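Local coordinates for catalase (PDB 4QOL), which breaks down hydrogen peroxide to water and oxygen at a buried heme and also shows peroxidase-like reactivity toward phenolic substrates, at residues 93-98 with 112-117; 62-67 with 302-307; 264-269 with 283-288. One frame throughout, in Å; residues are numbered along the deposited sequence.

Overall arrangement
All three contacts reach one antiparallel sheet, the curled beta-barrel of the catalase fold. Contact 1 pairs strands 88-96 and 113-120 beside the heme, its centre about 5 Å from the centre of the chain. Contact 2, about 13 Å away centre to centre, joins strand 60-69 to the end of strand 293-302; the two touch where strands 60-69 and 88-96 adjoin, Val93 N 2.9 Å from Ala63 O. Contact 3 packs loop 283-288 on the end of strand 258-267, centre to centre about 24 Å from contact 1 and 33 Å from contact 2. Contact 2 closes a chain loop holding contact 1, then contact 3, completing the barrel, one strand pair of which lines the heme pocket.

Contact 1 of 3, residues 93-98 with 112-117; sequences VRFSTV and RGFAVK. With HEM (protoporphyrin IX containing Fe), chain E.
Phe95 points the edge of its ring into the face of Phe114, a T-shaped pair with centroids 4.9 Å apart and planes at 80°. CE1 of Phe95 stands over the centre of the Phe114 ring, 3.8 Å from Phe114 CD2. The rings leave neighbouring antiparallel strands side by side from a non-hydrogen-bonded pair. On the same face of the sheet Val93 lies alongside Val116, their CG2 atoms 3.9 Å apart; strand 293-302 packs against this side through Met298 and Leu300. The other face carries Arg94, Ser96 and Ala115 and turns to the heme. With CG anti to the backbone N (chi1 -174°), the Arg94 chain runs extended to NE, and a turn at chi4 (-79°) brings NH1 back to donate to heme propionate O1D at 3.0 Å; NH1 also bonds to His57 O. Gly113 brings its CA to 3.4 Å from heme CMD, while Ser96 OG reaches His57 ND1. Paired hydrogen bonds join Arg94 to Ala115 and Ser96 to Gly113. The sheet therefore has an aromatic and aliphatic side facing the barrel interior and a mixed one, Arg94 and Ser96 beside small Gly113 and Ala115, that receives the cofactor; there the guanidinium would probably favour a charged propionate.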
loop_
_atom_site.group_PDB
_atom_site.type_symbol
_atom_site.label_atom_id
_atom_site.label_comp_id
_atom_site.label_asym_id
_atom_site.label_seq_id
_atom_site.Cartn_x
_atom_site.Cartn_y
_atom_site.Cartn_z
ATOM N N VAL A 93 11.844 16.836 -17.982
ATOM C CA VAL A 93 10.578 17.436 -18.424
ATOM C C VAL A 93 9.602 16.347 -18.749
ATOM O O VAL A 93 9.960 15.382 -19.404
ATOM C CB VAL A 93 10.762 18.352 -19.698
ATOM C CG1 VAL A 93 9.403 18.807 -20.222
ATOM C CG2 VAL A 93 11.733 19.506 -19.367
ATOM N N ARG A 94 8.394 16.465 -18.226
ATOM C CA ARG A 94 7.306 15.571 -18.650
ATOM C C ARG A 94 6.153 16.397 -19.278
ATOM O O ARG A 94 5.714 17.394 -18.702
ATOM C CB ARG A 94 6.760 14.738 -17.502
ATOM C CG ARG A 94 5.730 13.697 -17.922
ATOM C CD ARG A 94 5.440 12.708 -16.772
ATOM N NE ARG A 94 4.386 11.735 -17.089
ATOM C CZ ARG A 94 3.075 11.974 -17.054
ATOM N NH1 ARG A 94 2.591 13.141 -16.801
ATOM N NH2 ARG A 94 2.232 10.969 -17.313
ATOM N N PHE A 95 5.721 15.950 -20.458
ATOM C CA PHE A 95 4.565 16.512 -21.197
ATOM C C PHE A 95 3.458 15.567 -21.036
ATOM O O PHE A 95 3.708 14.329 -20.913
ATOM C CB PHE A 95 4.900 16.709 -22.677
ATOM C CG PHE A 95 6.062 17.673 -22.925
ATOM C CD1 PHE A 95 5.955 19.034 -22.733
ATOM C CD2 PHE A 95 7.280 17.163 -23.379
ATOM C CE1 PHE A 95 7.022 19.878 -23.030
ATOM C CE2 PHE A 95 8.350 18.001 -23.664
ATOM C CZ PHE A 95 8.232 19.337 -23.477
ATOM N N SER A 96 2.220 16.031 -21.129
ATOM C CA SER A 96 1.102 15.165 -20.885
ATOM C C SER A 96 -0.185 15.752 -21.475
ATOM O O SER A 96 -0.275 16.961 -21.742
ATOM C CB SER A 96 0.930 14.962 -19.365
ATOM O OG SER A 96 0.886 16.201 -18.700
ATOM N N THR A 97 -1.209 14.902 -21.639
ATOM C CA THR A 97 -2.594 15.363 -21.650
ATOM C C THR A 97 -3.119 15.458 -20.258
ATOM O O THR A 97 -2.324 15.426 -19.298
ATOM C CB THR A 97 -3.479 14.410 -22.541
ATOM O OG1 THR A 97 -3.513 13.114 -21.988
ATOM C CG2 THR A 97 -2.918 14.329 -24.025
ATOM N N VAL A 98 -4.418 15.600 -20.054
ATOM C CA VAL A 98 -4.974 15.830 -18.730
ATOM C C VAL A 98 -5.956 14.788 -18.220
ATOM O O VAL A 98 -5.751 14.226 -17.142
ATOM C CB VAL A 98 -5.629 17.231 -18.584
ATOM C CG1 VAL A 98 -6.199 17.387 -17.149
ATOM C CG2 VAL A 98 -4.626 18.293 -18.930
ATOM N N ARG A 112 -2.356 20.713 -22.352
ATOM C CA ARG A 112 -1.228 19.857 -22.188
ATOM C C ARG A 112 -0.363 20.275 -21.021
ATOM O O ARG A 112 -0.039 21.458 -20.872
ATOM C CB ARG A 112 -0.370 19.900 -23.452
ATOM C CG ARG A 112 -0.669 18.798 -24.497
ATOM C CD ARG A 112 -2.116 18.701 -24.913
ATOM N NE ARG A 112 -2.359 17.624 -25.924
ATOM C CZ ARG A 112 -3.570 17.336 -26.354
ATOM N NH1 ARG A 112 -4.603 18.009 -25.912
ATOM N NH2 ARG A 112 -3.767 16.351 -27.208
ATOM N N GLY A 113 0.082 19.280 -20.255
ATOM C CA GLY A 113 1.069 19.556 -19.205
ATOM C C GLY A 113 2.440 19.791 -19.754
ATOM O O GLY A 113 2.836 19.201 -20.758
ATOM N N PHE A 114 3.171 20.596 -19.033
ATOM C CA PHE A 114 4.490 21.067 -19.406
ATOM C C PHE A 114 5.234 21.270 -18.089
ATOM O O PHE A 114 5.301 22.350 -17.526
ATOM C CB PHE A 114 4.355 22.386 -20.176
ATOM C CG PHE A 114 5.567 22.783 -20.977
ATOM C CD1 PHE A 114 6.842 22.786 -20.439
ATOM C CD2 PHE A 114 5.402 23.228 -22.287
ATOM C CE1 PHE A 114 7.944 23.191 -21.196
ATOM C CE2 PHE A 114 6.476 23.638 -23.045
ATOM C CZ PHE A 114 7.761 23.623 -22.500
ATOM N N ALA A 115 5.789 20.165 -17.577
ATOM C CA ALA A 115 6.381 20.116 -16.216
ATOM C C ALA A 115 7.894 20.031 -16.294
ATOM O O ALA A 115 8.411 19.118 -16.913
ATOM C CB ALA A 115 5.838 18.903 -15.445
ATOM N N VAL A 116 8.597 21.006 -15.726
ATOM C CA VAL A 116 10.021 21.078 -15.786
ATOM C C VAL A 116 10.660 21.037 -14.397
ATOM O O VAL A 116 10.317 21.840 -13.517
ATOM C CB VAL A 116 10.454 22.398 -16.484
ATOM C CG1 VAL A 116 11.987 22.460 -16.619
ATOM C CG2 VAL A 116 9.770 22.525 -17.854
ATOM N N LYS A 117 11.569 20.092 -14.225
ATOM C CA LYS A 117 12.321 19.934 -12.973
ATOM C C LYS A 117 13.761 20.406 -13.275
ATOM O O LYS A 117 14.412 19.818 -14.134
ATOM C CB LYS A 117 12.310 18.459 -12.557
ATOM C CG LYS A 117 13.146 18.072 -11.340
ATOM C CD LYS A 117 13.062 16.587 -10.965
ATOM C CE LYS A 117 11.665 16.129 -10.625
ATOM N NZ LYS A 117 10.965 16.881 -9.530
HETATM C CHA HEM E . -0.475 16.588 -12.289
HETATM C CHB HEM E . -3.397 18.347 -8.839
HETATM C CHC HEM E . -3.774 22.580 -11.434
HETATM C CHD HEM E . -0.298 20.938 -14.385
HETATM C C1A HEM E . -1.264 16.696 -11.155
HETATM C C2A HEM E . -1.488 15.657 -10.195
HETATM C C3A HEM E . -2.305 16.155 -9.228
HETATM C C4A HEM E . -2.583 17.489 -9.579
HETATM C CMA HEM E . -2.809 15.568 -7.941
HETATM C CAA HEM E . -0.866 14.299 -10.261
HETATM C CBA HEM E . 0.630 14.506 -9.941
HETATM C CGA HEM E . 1.351 13.219 -9.787
HETATM O O1A HEM E . 2.598 13.246 -9.780
HETATM O O2A HEM E . 0.739 12.151 -9.560
HETATM C C1B HEM E . -3.740 19.646 -9.308
HETATM C C2B HEM E . -4.626 20.502 -8.581
HETATM C C3B HEM E . -4.760 21.669 -9.288
HETATM C C4B HEM E . -3.886 21.560 -10.466
HETATM C CMB HEM E . -5.273 20.145 -7.267
HETATM C CAB HEM E . -5.522 22.875 -8.962
HETATM C CBB HEM E . -5.973 23.044 -7.717
HETATM C C1C HEM E . -2.842 22.495 -12.469
HETATM C C2C HEM E . -2.401 23.583 -13.188
HETATM C C3C HEM E . -1.444 23.115 -14.034
HETATM C C4C HEM E . -1.230 21.739 -13.782
HETATM C CMC HEM E . -2.993 24.972 -13.086
HETATM C CAC HEM E . -0.634 23.911 -14.893
HETATM C CBC HEM E . -0.437 25.172 -14.547
HETATM C C1D HEM E . -0.101 19.601 -14.008
HETATM C C2D HEM E . 0.840 18.742 -14.727
HETATM C C3D HEM E . 0.788 17.521 -14.185
HETATM C C4D HEM E . -0.189 17.644 -13.109
HETATM C CMD HEM E . 1.663 19.223 -15.885
HETATM C CAD HEM E . 1.584 16.298 -14.567
HETATM C CBD HEM E . 2.965 16.455 -13.892
HETATM C CGD HEM E . 3.728 15.239 -14.329
HETATM O O1D HEM E . 4.260 15.283 -15.432
HETATM O O2D HEM E . 3.823 14.215 -13.601
HETATM N NA HEM E . -1.930 17.856 -10.749
HETATM N NB HEM E . -3.347 20.332 -10.397
HETATM N NC HEM E . -2.079 21.391 -12.776
HETATM N ND HEM E . -0.702 18.918 -13.040
HETATM FE FE HEM E . -1.973 19.601 -11.775
#

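Contact 2 of 3, residues 62-67 with 302-307; sequences GAYGVF and RNPENF
Tyr64 and Arg302 form an antiparallel hydrogen-bonded pair where strand 60-69 meets the end of strand 293-302, two neighbours in the beta-barrel of the catalase fold. Tyr64 N donates to Arg302 O at 2.8 Å and Arg302 N returns a longer bond to Tyr64 O. After this pair residues 303-306 leave the strand and lead into helix 307-312, which Asn306 caps through OD1 to Ala309 N. Both side chains of the pair lie on the same face of the sheet, where the Arg302 guanidinium is spread flat over the Tyr64 ring as a cation-pi stack, centres 4.1 Å apart and planes at 16°. A bend at chi3 (49°) folds the arginine back, bringing NH2 to 3.5 Å from Tyr64 CG and NH1 over the CD1 side of the ring. Pro304 CA meets the edge of the same ring, 4.0 Å from Tyr64 CE1. The phenol end is held by the following helix, since Tyr64 OH bonds to Glu310. At the start of that helix, Asn306 packs on Pro154 and Phe307 on Asn157 of a second subunit, so this helix start reaches the tetramer interface. Further along the two chains, past the Tyr64-Arg302 pair, one water donates to Gly62 O at 2.8 Å and to Asn303 OD1 at 2.9 Å.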
loop_
_atom_site.group_PDB
_atom_site.type_symbol
_atom_site.label_atom_id
_atom_site.label_comp_id
_atom_site.label_asym_id
_atom_site.label_seq_id
_atom_site.Cartn_x
_atom_site.Cartn_y
_atom_site.Cartn_z
ATOM N N GLY A 62 8.406 11.801 -21.254
ATOM C CA GLY A 62 9.477 12.573 -20.617
ATOM C C GLY A 62 10.771 12.640 -21.426
ATOM O O GLY A 62 11.086 11.751 -22.197
ATOM N N ALA A 63 11.583 13.630 -21.128
ATOM C CA ALA A 63 12.923 13.744 -21.710
ATOM C C ALA A 63 13.810 14.586 -20.814
ATOM O O ALA A 63 13.318 15.436 -20.091
ATOM C CB ALA A 63 12.841 14.356 -23.086
ATOM N N TYR A 64 15.108 14.346 -20.897
ATOM C CA TYR A 64 16.088 15.225 -20.176
ATOM C C TYR A 64 16.697 16.260 -21.092
ATOM O O TYR A 64 16.706 16.123 -22.309
ATOM C CB TYR A 64 17.218 14.344 -19.649
ATOM C CG TYR A 64 16.796 13.352 -18.625
ATOM C CD1 TYR A 64 16.397 12.093 -19.013
ATOM C CD2 TYR A 64 16.908 13.620 -17.274
ATOM C CE1 TYR A 64 16.037 11.127 -18.059
ATOM C CE2 TYR A 64 16.583 12.671 -16.308
ATOM C CZ TYR A 64 16.106 11.424 -16.737
ATOM O OH TYR A 64 15.797 10.464 -15.762
ATOM N N GLY A 65 17.226 17.314 -20.474
ATOM C CA GLY A 65 17.892 18.310 -21.223
ATOM C C GLY A 65 18.656 19.278 -20.362
ATOM O O GLY A 65 19.060 18.966 -19.250
ATOM N N VAL A 66 18.903 20.437 -20.927
ATOM C CA VAL A 66 19.683 21.500 -20.274
ATOM C C VAL A 66 18.995 22.846 -20.451
ATOM O O VAL A 66 18.448 23.139 -21.499
ATOM C CB VAL A 66 21.141 21.571 -20.827
ATOM C CG1 VAL A 66 21.910 22.700 -20.192
ATOM C CG2 VAL A 66 21.861 20.260 -20.556
ATOM N N PHE A 67 18.973 23.626 -19.386
ATOM C CA PHE A 67 18.607 25.010 -19.439
ATOM C C PHE A 67 19.822 25.938 -19.295
ATOM O O PHE A 67 20.617 25.749 -18.425
ATOM C CB PHE A 67 17.615 25.352 -18.310
ATOM C CG PHE A 67 17.228 26.808 -18.314
ATOM C CD1 PHE A 67 16.246 27.259 -19.178
ATOM C CD2 PHE A 67 17.805 27.702 -17.432
ATOM C CE1 PHE A 67 15.872 28.575 -19.216
ATOM C CE2 PHE A 67 17.424 29.036 -17.461
ATOM C CZ PHE A 67 16.486 29.473 -18.369
ATOM N N ARG A 302 17.907 14.157 -24.539
ATOM C CA ARG A 302 18.120 12.775 -24.116
ATOM C C ARG A 302 16.797 12.087 -23.721
ATOM O O ARG A 302 16.095 12.551 -22.829
ATOM C CB ARG A 302 19.131 12.763 -22.972
ATOM C CG ARG A 302 19.516 11.376 -22.524
ATOM C CD ARG A 302 20.738 11.350 -21.596
ATOM N NE ARG A 302 20.652 12.319 -20.494
ATOM C CZ ARG A 302 20.294 12.066 -19.236
ATOM N NH1 ARG A 302 19.950 10.876 -18.819
ATOM N NH2 ARG A 302 20.274 13.075 -18.364
ATOM N N ASN A 303 16.522 10.924 -24.317
ATOM C CA ASN A 303 15.425 10.129 -23.885
ATOM C C ASN A 303 15.817 9.364 -22.594
ATOM O O ASN A 303 16.981 9.045 -22.370
ATOM C CB ASN A 303 14.970 9.173 -24.980
ATOM C CG ASN A 303 14.353 9.904 -26.148
ATOM O OD1 ASN A 303 13.475 10.756 -25.959
ATOM N ND2 ASN A 303 14.789 9.577 -27.340
ATOM N N PRO A 304 14.828 9.064 -21.754
ATOM C CA PRO A 304 15.125 8.218 -20.582
ATOM C C PRO A 304 15.576 6.838 -20.943
ATOM O O PRO A 304 15.298 6.314 -22.079
ATOM C CB PRO A 304 13.785 8.155 -19.820
ATOM C CG PRO A 304 13.016 9.351 -20.356
ATOM C CD PRO A 304 13.405 9.445 -21.801
ATOM N N GLU A 305 16.226 6.205 -19.980
ATOM C CA GLU A 305 16.602 4.776 -20.211
ATOM C C GLU A 305 15.481 3.800 -19.960
ATOM O O GLU A 305 15.479 2.726 -20.549
ATOM C CB GLU A 305 17.790 4.425 -19.307
ATOM C CG GLU A 305 19.061 5.183 -19.710
ATOM C CD GLU A 305 19.452 4.843 -21.176
ATOM O OE1 GLU A 305 19.372 5.744 -22.106
ATOM O OE2 GLU A 305 19.804 3.653 -21.403
ATOM N N ASN A 306 14.554 4.148 -19.055
ATOM C CA ASN A 306 13.433 3.232 -18.735
ATOM C C ASN A 306 12.196 4.093 -18.441
ATOM O O ASN A 306 12.222 5.001 -17.608
ATOM C CB ASN A 306 13.750 2.348 -17.545
ATOM C CG ASN A 306 12.616 1.401 -17.213
ATOM O OD1 ASN A 306 11.756 1.688 -16.361
ATOM N ND2 ASN A 306 12.644 0.213 -17.832
ATOM N N PHE A 307 11.147 3.861 -19.190
ATOM C CA PHE A 307 9.989 4.760 -19.117
ATOM C C PHE A 307 9.353 4.704 -17.729
ATOM O O PHE A 307 8.997 5.736 -17.127
ATOM C CB PHE A 307 8.978 4.380 -20.208
ATOM C CG PHE A 307 7.776 5.293 -20.279
ATOM C CD1 PHE A 307 6.681 5.062 -19.505
ATOM C CD2 PHE A 307 7.796 6.390 -21.099
ATOM C CE1 PHE A 307 5.606 5.922 -19.538
ATOM C CE2 PHE A 307 6.690 7.190 -21.242
ATOM C CZ PHE A 307 5.600 6.981 -20.448
HETATM O O HOH W 1 10.834 11.271 -24.934
#

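Contact 3 of 3, residues 264-269 with 283-288; sequences QLMPLS and KTWSEE
Met266 lays its methyl group on the face of the Trp285 indole, CE 3.5 Å from the centroid of the five-membered ring and 10° off the ring normal, a close CH-pi contact. SD sits over the six-membered ring, 4.3 Å from its centroid, which makes this a Met-aromatic pair as well. The turn at chi3 (-69°) swings CE back across the indole, and Met266 CB sits over the same face, above Trp285 CH2 at 3.7 Å. Gln264, on the same side of strand 258-267, points the opposite way along the indole rim, with CB 3.6 Å from Trp285 CE3. Its NE2 donates almost straight to Trp285 O at 3.1 Å; the acceptor lies in the amide plane, although the donor stands well above the carbonyl plane. NE2 has a second acceptor in Tyr290 O, and OE1 is bonded to His217 NE2. Packing thins toward Glu287, an exposed residue whose CG only brushes Gln264 NE2 at 3.8 Å. A water also enters on the polar side, accepting from Trp285 N and lying 2.6 Å from Gln264 OE1, to which it probably donates. Trp285 NE1 bonds to Pro278 O, and Lys215 adds a cation-pi contact. Chemically, dispersion and sulfur contacts grip the indole while the glutamine amide, bonded through both its ends, would hold the backbone of the connecting loop against the barrel strand.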
loop_
_atom_site.group_PDB
_atom_site.type_symbol
_atom_site.label_atom_id
_atom_site.label_comp_id
_atom_site.label_asym_id
_atom_site.label_seq_id
_atom_site.Cartn_x
_atom_site.Cartn_y
_atom_site.Cartn_z
ATOM N N GLN A 264 7.406 37.869 -17.524
ATOM C CA GLN A 264 6.875 39.213 -17.283
ATOM C C GLN A 264 7.008 39.541 -15.814
ATOM O O GLN A 264 6.843 38.664 -14.952
ATOM C CB GLN A 264 5.365 39.247 -17.638
ATOM C CG GLN A 264 4.993 38.960 -19.066
ATOM C CD GLN A 264 3.485 38.799 -19.234
ATOM O OE1 GLN A 264 2.917 37.771 -18.876
ATOM N NE2 GLN A 264 2.831 39.825 -19.778
ATOM N N LEU A 265 7.323 40.804 -15.532
ATOM C CA LEU A 265 7.538 41.253 -14.163
ATOM C C LEU A 265 6.576 42.408 -13.858
ATOM O O LEU A 265 6.422 43.325 -14.675
ATOM C CB LEU A 265 9.001 41.677 -13.925
ATOM C CG LEU A 265 10.008 40.513 -13.952
ATOM C CD1 LEU A 265 11.416 41.013 -14.191
ATOM C CD2 LEU A 265 9.934 39.714 -12.651
ATOM N N MET A 266 5.918 42.344 -12.707
ATOM C CA MET A 266 4.960 43.364 -12.255
ATOM C C MET A 266 5.276 43.775 -10.829
ATOM O O MET A 266 5.478 42.927 -9.959
ATOM C CB MET A 266 3.534 42.805 -12.379
ATOM C CG MET A 266 2.464 43.653 -11.751
ATOM S SD MET A 266 0.843 42.811 -11.739
ATOM C CE MET A 266 0.366 42.756 -13.439
ATOM N N PRO A 267 5.337 45.094 -10.559
ATOM C CA PRO A 267 5.383 45.517 -9.156
ATOM C C PRO A 267 4.208 45.054 -8.332
ATOM O O PRO A 267 3.104 45.080 -8.804
ATOM C CB PRO A 267 5.336 47.055 -9.236
ATOM C CG PRO A 267 5.586 47.416 -10.644
ATOM C CD PRO A 267 5.330 46.208 -11.514
ATOM N N LEU A 268 4.440 44.676 -7.074
ATOM C CA LEU A 268 3.321 44.304 -6.201
ATOM C C LEU A 268 2.301 45.409 -6.168
ATOM O O LEU A 268 1.097 45.144 -6.114
ATOM C CB LEU A 268 3.781 44.026 -4.789
ATOM C CG LEU A 268 4.726 42.862 -4.575
ATOM C CD1 LEU A 268 4.993 42.723 -3.075
ATOM C CD2 LEU A 268 4.147 41.592 -5.139
ATOM N N SER A 269 2.767 46.646 -6.235
ATOM C CA SER A 269 1.865 47.782 -6.077
ATOM C C SER A 269 0.901 47.992 -7.257
ATOM O O SER A 269 -0.009 48.813 -7.147
ATOM C CB SER A 269 2.670 49.077 -5.851
ATOM O OG SER A 269 3.571 49.330 -6.912
ATOM N N LYS A 283 -6.740 34.909 -15.394
ATOM C CA LYS A 283 -6.301 36.124 -16.060
ATOM C C LYS A 283 -4.899 35.960 -16.625
ATOM O O LYS A 283 -4.018 35.375 -15.970
ATOM C CB LYS A 283 -6.263 37.308 -15.063
ATOM C CG LYS A 283 -7.571 37.574 -14.368
ATOM C CD LYS A 283 -8.589 38.158 -15.342
ATOM C CE LYS A 283 -9.939 38.449 -14.721
ATOM N NZ LYS A 283 -10.692 37.193 -14.446
ATOM N N THR A 284 -4.640 36.611 -17.750
ATOM C CA THR A 284 -3.284 36.916 -18.244
ATOM C C THR A 284 -2.950 38.383 -17.981
ATOM O O THR A 284 -3.818 39.192 -17.597
ATOM C CB THR A 284 -3.139 36.674 -19.730
ATOM O OG1 THR A 284 -4.125 37.425 -20.456
ATOM C CG2 THR A 284 -3.314 35.192 -20.036
ATOM N N TRP A 285 -1.660 38.684 -18.139
ATOM C CA TRP A 285 -1.205 40.064 -18.103
ATOM C C TRP A 285 -0.917 40.509 -19.502
ATOM O O TRP A 285 -0.240 39.812 -20.281
ATOM C CB TRP A 285 0.109 40.193 -17.276
ATOM C CG TRP A 285 0.080 39.790 -15.862
ATOM C CD1 TRP A 285 -0.984 39.598 -15.056
ATOM C CD2 TRP A 285 1.259 39.648 -15.031
ATOM N NE1 TRP A 285 -0.552 39.277 -13.772
ATOM C CE2 TRP A 285 0.832 39.321 -13.731
ATOM C CE3 TRP A 285 2.641 39.753 -15.292
ATOM C CZ2 TRP A 285 1.748 39.043 -12.658
ATOM C CZ3 TRP A 285 3.525 39.509 -14.292
ATOM C CH2 TRP A 285 3.090 39.168 -12.957
ATOM N N SER A 286 -1.246 41.774 -19.759
ATOM C CA SER A 286 -0.920 42.381 -21.050
ATOM C C SER A 286 0.542 42.330 -21.394
ATOM O O SER A 286 1.370 42.737 -20.579
ATOM C CB SER A 286 -1.378 43.838 -21.068
ATOM O OG SER A 286 -0.835 44.475 -22.214
ATOM N N GLU A 287 0.881 41.853 -22.576
ATOM C CA GLU A 287 2.286 41.836 -23.049
ATOM C C GLU A 287 2.760 43.194 -23.544
ATOM O O GLU A 287 3.961 43.441 -23.632
ATOM C CB GLU A 287 2.486 40.732 -24.094
ATOM C CG GLU A 287 2.194 39.381 -23.451
ATOM C CD GLU A 287 2.499 38.157 -24.310
ATOM O OE1 GLU A 287 2.803 38.319 -25.504
ATOM O OE2 GLU A 287 2.388 37.023 -23.760
ATOM N N GLU A 288 1.806 44.097 -23.784
ATOM C CA GLU A 288 2.134 45.517 -24.076
ATOM C C GLU A 288 2.527 46.206 -22.757
ATOM O O GLU A 288 3.576 46.852 -22.680
ATOM C CB GLU A 288 1.029 46.319 -24.911
ATOM C CG GLU A 288 -0.444 45.971 -24.747
ATOM C CD GLU A 288 -0.998 44.867 -25.673
ATOM O OE1 GLU A 288 -0.613 43.676 -25.568
ATOM O OE2 GLU A 288 -1.877 45.199 -26.501
HETATM O O HOH W 2 0.485 36.819 -19.048
#